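Local coordinates for protein aldehyde dehydrogenase (Staphylococcus aureus, PDB 6K10) that probably uses NAD+ to oxidise 4,4'-diaponeurosporen-4-al to 4,4'-diaponeurosporenoic acid, a step in the synthesis of the carotenoid staphyloxanthin, at residues E217-N231 with I364-E378. The protein carries 1 engineered substitution. Numbering follows the deposited sequence.
Sequences EMGGKSPVIVDETAN and IHQRPKPLSLYLFSE. With EDO (1,2-ethanediol), chain B.
Thr229 OG1 works in both directions: it accepts the backbone N-H of Glu378 (N to OG1 2.9 Å) and donates to OD1 of Asp227 (OG1 to OD1 2.7 Å). The same OD1 takes the N-H of Thr229 from above the carboxylate plane, closing an Asx turn, while OD2 of Asp227 receives the hydroxyl of Ser377 on its syn side (OG to OD2 2.6 Å). Ser377 can reach it because OG stands anti to the backbone N (chi1 178°), and that hydroxyl also accepts from N of Asp379. Short oxygen-bearing side chains suit this place, where both segments leave the sheet.

Before this turn, strands 223-226 and 372-376 run parallel in the catalytic-domain sheet of the aldehyde dehydrogenase fold. Pro223, lacking an N-H, serves as acceptor only, its O taking N of Tyr374 (3.0 Å); the ladder continues through Ile225, whose N and O hold Tyr374 O and Phe376 N, and ends at Asp227 N. On one face, CG1 of Val224 meets the edge of the Phe376 ring at CD1 (3.7 Å), and helix 232-244 packs over both through Ile239. On the other, Ile225 CD1 meets Ile364 CD1 (3.6 Å), the latter from helix 357-365, and Leu375 bends CD1 back against Ile225 CB (3.6 Å). Aromatics with valines on one face and branched aliphatics on the other fit a parallel sheet between helices, with helix 380-389 packing on Leu375 through Val386.

Toward the start of the strands, OG of Ser222 and OG of Ser372 share a hydrogen bond (2.8 Å), and a water links Ser222 OG to Leu371 N. Here Leu371 packs on Ser251, an engineered residue at a predicted active-site position; Glu217, the other predicted active-site residue, begins 217-231. The chemistry implies a parallel strand pair tied by polar groups at both ends, one of them bordering the probable catalytic centre.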
loop_
_atom_site.group_PDB
_atom_site.type_symbol
_atom_site.label_atom_id
_atom_site.label_comp_id
_atom_site.label_asym_id
_atom_site.label_seq_id
_atom_site.Cartn_x
_atom_site.Cartn_y
_atom_site.Cartn_z
ATOM N N GLU A 217 4.010 11.112 -1.765
ATOM C CA GLU A 217 5.345 11.341 -2.310
ATOM C C GLU A 217 5.859 12.628 -1.685
ATOM O O GLU A 217 5.417 13.717 -2.062
ATOM C CB GLU A 217 5.305 11.448 -3.839
ATOM C CG GLU A 217 4.833 10.194 -4.555
ATOM C CD GLU A 217 5.942 9.185 -4.797
ATOM O OE1 GLU A 217 7.122 9.528 -4.580
ATOM O OE2 GLU A 217 5.636 8.039 -5.202
ATOM N N MET A 218 6.764 12.509 -0.720
ATOM C CA MET A 218 7.181 13.710 -0.004
ATOM C C MET A 218 8.669 13.998 -0.200
ATOM O O MET A 218 9.175 13.879 -1.324
ATOM C CB MET A 218 6.795 13.593 1.473
ATOM C CG MET A 218 5.266 13.573 1.645
ATOM S SD MET A 218 4.583 13.223 3.276
ATOM C CE MET A 218 5.248 11.602 3.625
ATOM N N GLY A 219 9.371 14.404 0.857
ATOM C CA GLY A 219 10.655 15.044 0.679
ATOM C C GLY A 219 11.708 14.537 1.653
ATOM O O GLY A 219 11.667 13.401 2.133
ATOM N N GLY A 220 12.666 15.407 1.927
ATOM C CA GLY A 220 13.859 15.083 2.670
ATOM C C GLY A 220 15.060 15.675 1.967
ATOM O O GLY A 220 14.923 16.475 1.042
ATOM N N LYS A 221 16.249 15.275 2.404
ATOM C CA LYS A 221 17.502 15.770 1.833
ATOM C C LYS A 221 18.248 14.568 1.259
ATOM O O LYS A 221 18.826 13.772 2.006
ATOM C CB LYS A 221 18.315 16.523 2.884
ATOM C CG LYS A 221 17.612 17.785 3.402
ATOM C CD LYS A 221 18.329 18.408 4.595
ATOM C CE LYS A 221 19.673 18.991 4.205
ATOM N NZ LYS A 221 19.535 20.151 3.278
ATOM N N SER A 222 18.223 14.435 -0.068
ATOM C CA SER A 222 18.819 13.281 -0.736
ATOM C C SER A 222 20.339 13.404 -0.747
ATOM O O SER A 222 20.864 14.360 -1.322
ATOM C CB SER A 222 18.289 13.164 -2.160
ATOM O OG SER A 222 16.880 12.990 -2.187
ATOM N N PRO A 223 21.072 12.473 -0.141
ATOM C CA PRO A 223 22.533 12.575 -0.117
ATOM C C PRO A 223 23.197 11.952 -1.330
ATOM O O PRO A 223 22.708 10.987 -1.911
ATOM C CB PRO A 223 22.907 11.804 1.157
ATOM C CG PRO A 223 21.846 10.762 1.278
ATOM C CD PRO A 223 20.582 11.351 0.683
ATOM N N VAL A 224 24.329 12.534 -1.712
ATOM C CA VAL A 224 25.247 11.928 -2.670
ATOM C C VAL A 224 26.524 11.603 -1.913
ATOM O O VAL A 224 27.134 12.496 -1.313
ATOM C CB VAL A 224 25.541 12.853 -3.865
ATOM C CG1 VAL A 224 26.553 12.210 -4.817
ATOM C CG2 VAL A 224 24.264 13.204 -4.594
ATOM N N ILE A 225 26.908 10.328 -1.901
ATOM C CA ILE A 225 28.202 9.907 -1.376
ATOM C C ILE A 225 29.158 9.793 -2.550
ATOM O O ILE A 225 28.844 9.136 -3.549
ATOM C CB ILE A 225 28.113 8.574 -0.610
ATOM C CG1 ILE A 225 27.047 8.627 0.477
ATOM C CG2 ILE A 225 29.451 8.256 0.041
ATOM C CD1 ILE A 225 26.567 7.261 0.946
ATOM N N VAL A 226 30.307 10.450 -2.440
ATOM C CA VAL A 226 31.379 10.367 -3.424
ATOM C C VAL A 226 32.594 9.857 -2.664
ATOM O O VAL A 226 33.210 10.611 -1.903
ATOM C CB VAL A 226 31.664 11.718 -4.095
ATOM C CG1 VAL A 226 32.846 11.608 -5.065
ATOM C CG2 VAL A 226 30.424 12.243 -4.795
ATOM N N ASP A 227 32.931 8.581 -2.839
ATOM C CA ASP A 227 34.063 8.031 -2.115
ATOM C C ASP A 227 35.350 8.175 -2.923
ATOM O O ASP A 227 35.352 8.663 -4.055
ATOM C CB ASP A 227 33.786 6.578 -1.686
ATOM C CG ASP A 227 33.976 5.534 -2.788
ATOM O OD1 ASP A 227 34.510 5.818 -3.883
ATOM O OD2 ASP A 227 33.586 4.378 -2.525
ATOM N N GLU A 228 36.460 7.752 -2.314
ATOM C CA GLU A 228 37.782 8.025 -2.862
ATOM C C GLU A 228 38.084 7.245 -4.135
ATOM O O GLU A 228 39.083 7.553 -4.796
ATOM C CB GLU A 228 38.851 7.737 -1.806
ATOM C CG GLU A 228 38.857 6.313 -1.264
ATOM C CD GLU A 228 37.968 6.142 -0.044
ATOM O OE1 GLU A 228 36.882 6.755 -0.007
ATOM O OE2 GLU A 228 38.361 5.398 0.882
ATOM N N THR A 229 37.260 6.264 -4.499
ATOM C CA THR A 229 37.460 5.507 -5.729
ATOM C C THR A 229 36.648 6.045 -6.900
ATOM O O THR A 229 36.771 5.522 -8.013
ATOM C CB THR A 229 37.105 4.030 -5.516
ATOM O OG1 THR A 229 35.684 3.890 -5.377
ATOM C CG2 THR A 229 37.784 3.493 -4.269
ATOM N N ALA A 230 35.834 7.073 -6.684
ATOM C CA ALA A 230 34.899 7.523 -7.705
ATOM C C ALA A 230 35.623 8.105 -8.915
ATOM O O ALA A 230 36.724 8.653 -8.812
ATOM C CB ALA A 230 33.945 8.568 -7.129
ATOM N N ASN A 231 34.985 7.972 -10.076
ATOM C CA ASN A 231 35.386 8.705 -11.274
ATOM C C ASN A 231 34.886 10.132 -11.095
ATOM O O ASN A 231 33.696 10.408 -11.257
ATOM C CB ASN A 231 34.806 8.054 -12.525
ATOM C CG ASN A 231 35.326 8.677 -13.807
ATOM O OD1 ASN A 231 35.509 9.892 -13.899
ATOM N ND2 ASN A 231 35.568 7.841 -14.810
ATOM N N ILE A 364 24.016 9.890 7.479
ATOM C CA ILE A 364 22.756 9.755 6.751
ATOM C C ILE A 364 21.710 9.045 7.606
ATOM O O ILE A 364 20.526 9.407 7.591
ATOM C CB ILE A 364 22.994 9.030 5.409
ATOM C CG1 ILE A 364 23.927 9.854 4.522
ATOM C CG2 ILE A 364 21.676 8.731 4.694
ATOM C CD1 ILE A 364 24.540 9.072 3.371
ATOM N N HIS A 365 22.127 8.037 8.377
ATOM C CA HIS A 365 21.180 7.286 9.190
ATOM C C HIS A 365 20.637 8.101 10.361
ATOM O O HIS A 365 19.588 7.745 10.910
ATOM C CB HIS A 365 21.837 6.000 9.701
ATOM C CG HIS A 365 20.858 4.938 10.097
ATOM N ND1 HIS A 365 20.163 4.970 11.288
ATOM C CD2 HIS A 365 20.447 3.819 9.453
ATOM C CE1 HIS A 365 19.373 3.914 11.362
ATOM N NE2 HIS A 365 19.526 3.200 10.261
ATOM N N GLN A 366 21.316 9.182 10.754
ATOM C CA GLN A 366 20.811 10.044 11.819
ATOM C C GLN A 366 19.656 10.927 11.370
ATOM O O GLN A 366 18.988 11.521 12.223
ATOM C CB GLN A 366 21.930 10.933 12.364
ATOM C CG GLN A 366 22.986 10.202 13.165
ATOM C CD GLN A 366 23.825 11.142 14.007
ATOM O OE1 GLN A 366 24.170 12.241 13.573
ATOM N NE2 GLN A 366 24.161 10.711 15.217
ATOM N N ARG A 367 19.415 11.034 10.074
ATOM C CA ARG A 367 18.415 11.911 9.493
ATOM C C ARG A 367 17.275 11.097 8.891
ATOM O O ARG A 367 17.389 9.878 8.722
ATOM C CB ARG A 367 19.074 12.804 8.433
ATOM C CG ARG A 367 20.125 13.736 9.022
ATOM C CD ARG A 367 21.030 14.334 7.960
ATOM N NE ARG A 367 21.842 15.419 8.505
ATOM C CZ ARG A 367 21.525 16.708 8.424
ATOM N NH1 ARG A 367 22.327 17.621 8.954
ATOM N NH2 ARG A 367 20.411 17.086 7.811
ATOM N N PRO A 368 16.139 11.733 8.584
ATOM C CA PRO A 368 15.013 10.980 8.017
ATOM C C PRO A 368 15.394 10.283 6.721
ATOM O O PRO A 368 16.232 10.763 5.954
ATOM C CB PRO A 368 13.947 12.056 7.777
ATOM C CG PRO A 368 14.290 13.145 8.720
ATOM C CD PRO A 368 15.782 13.143 8.832
ATOM N N LYS A 369 14.770 9.134 6.489
ATOM C CA LYS A 369 15.016 8.361 5.281
ATOM C C LYS A 369 14.684 9.197 4.050
ATOM O O LYS A 369 13.529 9.620 3.891
ATOM C CB LYS A 369 14.191 7.078 5.292
ATOM C CG LYS A 369 14.478 6.177 6.483
ATOM C CD LYS A 369 13.574 4.959 6.493
ATOM C CE LYS A 369 13.960 3.995 7.605
ATOM N NZ LYS A 369 12.993 2.868 7.712
ATOM N N PRO A 370 15.645 9.465 3.173
ATOM C CA PRO A 370 15.398 10.376 2.056
ATOM C C PRO A 370 14.727 9.676 0.883
ATOM O O PRO A 370 14.762 8.452 0.745
ATOM C CB PRO A 370 16.804 10.853 1.682
ATOM C CG PRO A 370 17.676 9.690 2.027
ATOM C CD PRO A 370 17.042 8.993 3.209
ATOM N N LEU A 371 14.105 10.495 0.030
ATOM C CA LEU A 371 13.436 9.965 -1.154
ATOM C C LEU A 371 14.428 9.301 -2.095
ATOM O O LEU A 371 14.111 8.290 -2.731
ATOM C CB LEU A 371 12.679 11.078 -1.876
ATOM C CG LEU A 371 11.891 10.683 -3.128
ATOM C CD1 LEU A 371 11.110 9.404 -2.914
ATOM C CD2 LEU A 371 10.955 11.804 -3.518
ATOM N N SER A 372 15.632 9.853 -2.204
ATOM C CA SER A 372 16.644 9.249 -3.050
ATOM C C SER A 372 17.996 9.294 -2.358
ATOM O O SER A 372 18.226 10.081 -1.438
ATOM C CB SER A 372 16.714 9.925 -4.427
ATOM O OG SER A 372 17.229 11.235 -4.334
ATOM N N LEU A 373 18.883 8.406 -2.801
ATOM C CA LEU A 373 20.273 8.393 -2.370
ATOM C C LEU A 373 21.135 8.007 -3.560
ATOM O O LEU A 373 20.750 7.153 -4.360
ATOM C CB LEU A 373 20.510 7.421 -1.209
ATOM C CG LEU A 373 21.945 7.313 -0.667
ATOM C CD1 LEU A 373 21.949 7.115 0.840
ATOM C CD2 LEU A 373 22.709 6.182 -1.349
ATOM N N TYR A 374 22.304 8.632 -3.663
ATOM C CA TYR A 374 23.237 8.350 -4.742
ATOM C C TYR A 374 24.612 8.056 -4.167
ATOM O O TYR A 374 25.039 8.683 -3.196
ATOM C CB TYR A 374 23.299 9.515 -5.731
ATOM C CG TYR A 374 21.931 9.964 -6.191
ATOM C CD1 TYR A 374 21.203 9.207 -7.096
ATOM C CD2 TYR A 374 21.360 11.137 -5.705
ATOM C CE1 TYR A 374 19.942 9.602 -7.513
ATOM C CE2 TYR A 374 20.103 11.542 -6.120
ATOM C CZ TYR A 374 19.401 10.775 -7.023
ATOM O OH TYR A 374 18.152 11.182 -7.433
ATOM N N LEU A 375 25.293 7.086 -4.769
ATOM C CA LEU A 375 26.656 6.735 -4.403
ATOM C C LEU A 375 27.507 6.695 -5.657
ATOM O O LEU A 375 27.149 6.023 -6.629
ATOM C CB LEU A 375 26.720 5.383 -3.686
ATOM C CG LEU A 375 28.134 4.816 -3.540
ATOM C CD1 LEU A 375 28.970 5.675 -2.601
ATOM C CD2 LEU A 375 28.095 3.378 -3.064
ATOM N N PHE A 376 28.622 7.417 -5.637
ATOM C CA PHE A 376 29.609 7.368 -6.705
ATOM C C PHE A 376 30.835 6.644 -6.177
ATOM O O PHE A 376 31.485 7.117 -5.235
ATOM C CB PHE A 376 29.953 8.767 -7.220
ATOM C CG PHE A 376 28.877 9.357 -8.083
ATOM C CD1 PHE A 376 27.831 10.061 -7.518
ATOM C CD2 PHE A 376 28.885 9.163 -9.454
ATOM C CE1 PHE A 376 26.822 10.588 -8.307
ATOM C CE2 PHE A 376 27.882 9.688 -10.248
ATOM C CZ PHE A 376 26.849 10.402 -9.674
ATOM N N SER A 377 31.124 5.490 -6.770
ATOM C CA SER A 377 32.165 4.596 -6.294
ATOM C C SER A 377 32.466 3.582 -7.380
ATOM O O SER A 377 31.581 3.206 -8.151
ATOM C CB SER A 377 31.737 3.881 -5.004
ATOM O OG SER A 377 32.729 2.969 -4.557
ATOM N N GLU A 378 33.725 3.158 -7.436
ATOM C CA GLU A 378 34.131 2.018 -8.239
ATOM C C GLU A 378 34.352 0.782 -7.381
ATOM O O GLU A 378 34.807 -0.252 -7.885
ATOM C CB GLU A 378 35.392 2.364 -9.032
ATOM C CG GLU A 378 35.222 3.569 -9.949
ATOM C CD GLU A 378 34.146 3.355 -10.988
ATOM O OE1 GLU A 378 34.005 2.205 -11.449
ATOM O OE2 GLU A 378 33.446 4.327 -11.342
HETATM C C1 EDO B . 31.907 1.829 -13.580
HETATM O O1 EDO B . 31.062 2.365 -12.556
HETATM C C2 EDO B . 32.150 0.347 -13.333
HETATM O O2 EDO B . 31.989 -0.354 -14.569
HETATM O O HOH W 1 13.008 12.358 4.302
HETATM O O HOH W 2 15.755 13.139 4.449
HETATM O O HOH W 3 14.983 13.241 -0.046
HETATM O O HOH W 4 32.569 6.210 -9.818
#